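Local coordinates for uncharacterized protein (Vibrio parahaemolyticus M0605, PDB 3X0T) that is PirA, a jelly-roll protein that probably acts as a component of a pore-forming toxin of a marine pathogen, at residues A[72-75]-A[76-80]. Residues are numbered along the deposited sequence; the frame is centred on the assembly and turned at random.
Sequences HVVQ and RDETY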
loop_
_atom_site.group_PDB
_atom_site.type_symbol
_atom_site.label_atom_id
_atom_site.label_comp_id
_atom_site.label_asym_id
_atom_site.label_seq_id
_atom_site.Cartn_x
_atom_site.Cartn_y
_atom_site.Cartn_z
ATOM N N HIS A 72 8.003 -3.309 4.184
ATOM C CA HIS A 72 8.818 -4.272 3.451
ATOM C C HIS A 72 9.512 -3.535 2.296
ATOM O O HIS A 72 8.948 -2.641 1.683
ATOM C CB HIS A 72 7.910 -5.370 2.869
ATOM C CG HIS A 72 8.669 -6.473 2.259
ATOM N ND1 HIS A 72 9.156 -7.542 2.971
ATOM C CD2 HIS A 72 9.037 -6.670 0.973
ATOM C CE1 HIS A 72 9.827 -8.338 2.151
ATOM N NE2 HIS A 72 9.722 -7.854 0.932
ATOM N N VAL A 73 10.745 -3.979 1.964
ATOM C CA VAL A 73 11.533 -3.384 0.881
ATOM C C VAL A 73 11.400 -4.246 -0.334
ATOM O O VAL A 73 11.609 -5.487 -0.262
ATOM C CB VAL A 73 12.980 -3.168 1.250
ATOM C CG1 VAL A 73 13.778 -2.638 0.066
ATOM C CG2 VAL A 73 13.102 -2.272 2.448
ATOM N N VAL A 74 11.117 -3.672 -1.491
ATOM C CA VAL A 74 10.916 -4.341 -2.751
ATOM C C VAL A 74 11.962 -3.906 -3.761
ATOM O O VAL A 74 12.055 -2.731 -4.071
ATOM C CB VAL A 74 9.488 -4.034 -3.301
ATOM C CG1 VAL A 74 9.213 -4.846 -4.536
ATOM C CG2 VAL A 74 8.406 -4.298 -2.198
ATOM N N GLN A 75 12.784 -4.825 -4.264
ATOM C CA GLN A 75 13.845 -4.488 -5.250
ATOM C C GLN A 75 13.281 -4.315 -6.671
ATOM O O GLN A 75 12.148 -4.700 -6.930
ATOM C CB GLN A 75 14.919 -5.555 -5.272
ATOM C CG GLN A 75 15.505 -5.810 -3.908
ATOM C CD GLN A 75 16.252 -4.562 -3.433
ATOM O OE1 GLN A 75 16.986 -3.853 -4.187
ATOM N NE2 GLN A 75 16.043 -4.202 -2.175
ATOM N N ARG A 76 14.129 -3.804 -7.585
ATOM C CA ARG A 76 13.630 -3.564 -8.974
ATOM C C ARG A 76 13.125 -4.870 -9.521
ATOM O O ARG A 76 13.751 -5.904 -9.229
ATOM C CB ARG A 76 14.730 -2.840 -9.865
ATOM C CG ARG A 76 15.911 -3.728 -10.236
ATOM C CD ARG A 76 16.762 -3.130 -11.315
ATOM N NE ARG A 76 16.011 -3.157 -12.574
ATOM C CZ ARG A 76 16.254 -2.543 -13.730
ATOM N NH1 ARG A 76 17.370 -1.833 -13.830
ATOM N NH2 ARG A 76 15.404 -2.736 -14.754
ATOM N N ASP A 77 12.077 -4.767 -10.325
ATOM C CA ASP A 77 11.487 -5.884 -11.051
ATOM C C ASP A 77 10.762 -6.890 -10.114
ATOM O O ASP A 77 10.190 -7.859 -10.657
ATOM C CB ASP A 77 12.468 -6.668 -11.921
ATOM C CG ASP A 77 13.445 -5.818 -12.704
ATOM O OD1 ASP A 77 13.155 -4.773 -13.294
ATOM O OD2 ASP A 77 14.593 -6.236 -12.745
ATOM N N GLU A 78 10.823 -6.767 -8.800
ATOM C CA GLU A 78 10.161 -7.745 -7.942
ATOM C C GLU A 78 8.703 -7.376 -7.748
ATOM O O GLU A 78 8.323 -6.188 -7.799
ATOM C CB GLU A 78 10.764 -7.754 -6.522
ATOM C CG GLU A 78 12.209 -8.270 -6.405
ATOM C CD GLU A 78 12.699 -8.318 -4.912
ATOM O OE1 GLU A 78 12.177 -7.646 -3.917
ATOM O OE2 GLU A 78 13.683 -9.078 -4.892
ATOM N N THR A 79 7.919 -8.418 -7.469
ATOM C CA THR A 79 6.554 -8.241 -7.032
ATOM C C THR A 79 6.411 -8.806 -5.638
ATOM O O THR A 79 6.926 -9.878 -5.328
ATOM C CB THR A 79 5.553 -8.901 -7.967
ATOM O OG1 THR A 79 5.718 -8.337 -9.277
ATOM C CG2 THR A 79 4.224 -8.780 -7.519
ATOM N N TYR A 80 5.730 -8.096 -4.749
ATOM C CA TYR A 80 5.594 -8.466 -3.367
ATOM C C TYR A 80 4.152 -8.350 -2.858
ATOM O O TYR A 80 3.488 -7.388 -3.220
ATOM C CB TYR A 80 6.442 -7.563 -2.498
ATOM C CG TYR A 80 6.273 -7.779 -1.060
ATOM C CD1 TYR A 80 6.831 -8.926 -0.455
ATOM C CD2 TYR A 80 5.515 -6.906 -0.256
ATOM C CE1 TYR A 80 6.682 -9.149 0.898
ATOM C CE2 TYR A 80 5.399 -7.120 1.116
ATOM C CZ TYR A 80 5.979 -8.273 1.672
ATOM O OH TYR A 80 5.825 -8.467 3.041
HETATM O O HOH W 1 10.193 -8.293 -2.173
HETATM O O HOH W 2 16.587 -2.767 -6.652
#
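His-72 and Tyr-80 lie face on face in an offset stack, ring centroids 3.6 Å apart and planes only 1° from parallel. CE1 of Tyr-80 sits over the centre of the imidazole, and His-72 CD2 in turn lies over the centre of the phenol ring. In both residues CG is anti to the backbone N (chi1 -173° in His-72), which brings the two rings together across the gap between their strands. Next to the stack, on the turn side, the buried Val-74 touches both neighbours: its CG2 meets Tyr-80 CB at 3.8 Å, while its CG1 reaches Glu-78 CB, also at 3.8 Å.

Farther along, the chain reverses in a type II beta turn from Gln-75 to Glu-78, closed by Glu-78 N bonding to Gln-75 O at 3.1 Å. The Glu-78 side chain runs beside that of Gln-75 and returns the grip: Gln-75 N donates to Glu-78 OE1 at 2.9 Å, nearly straight but from well above the carboxylate plane. A water at the imidazole edge also donates to this OE1 (2.7 Å) and is hydrogen-bonded to His-72 NE2, linking stack and turn. A second water bridges Gln-75 OE1 and Arg-76 N, while Gln-75 NE2 bonds to Glu-50. At the tip of the turn, Arg-76 and Asp-77 form a salt bridge whose hydrogen bonds are weak.

Beyond the turn, His-72 and Val-74 make backbone hydrogen bonds with Ile-53 and Leu-51, whereas Glu-78 and Tyr-80 make theirs with Asn-45 and Ile-43. The turn therefore carries the chain from an edge strand of one jelly-roll sheet to an edge strand of the other. With OE1 engaged by both a backbone N-H and a water, Glu-78 is probably favoured as a carboxylate, and its charge may modestly polarise the water-linked imidazole.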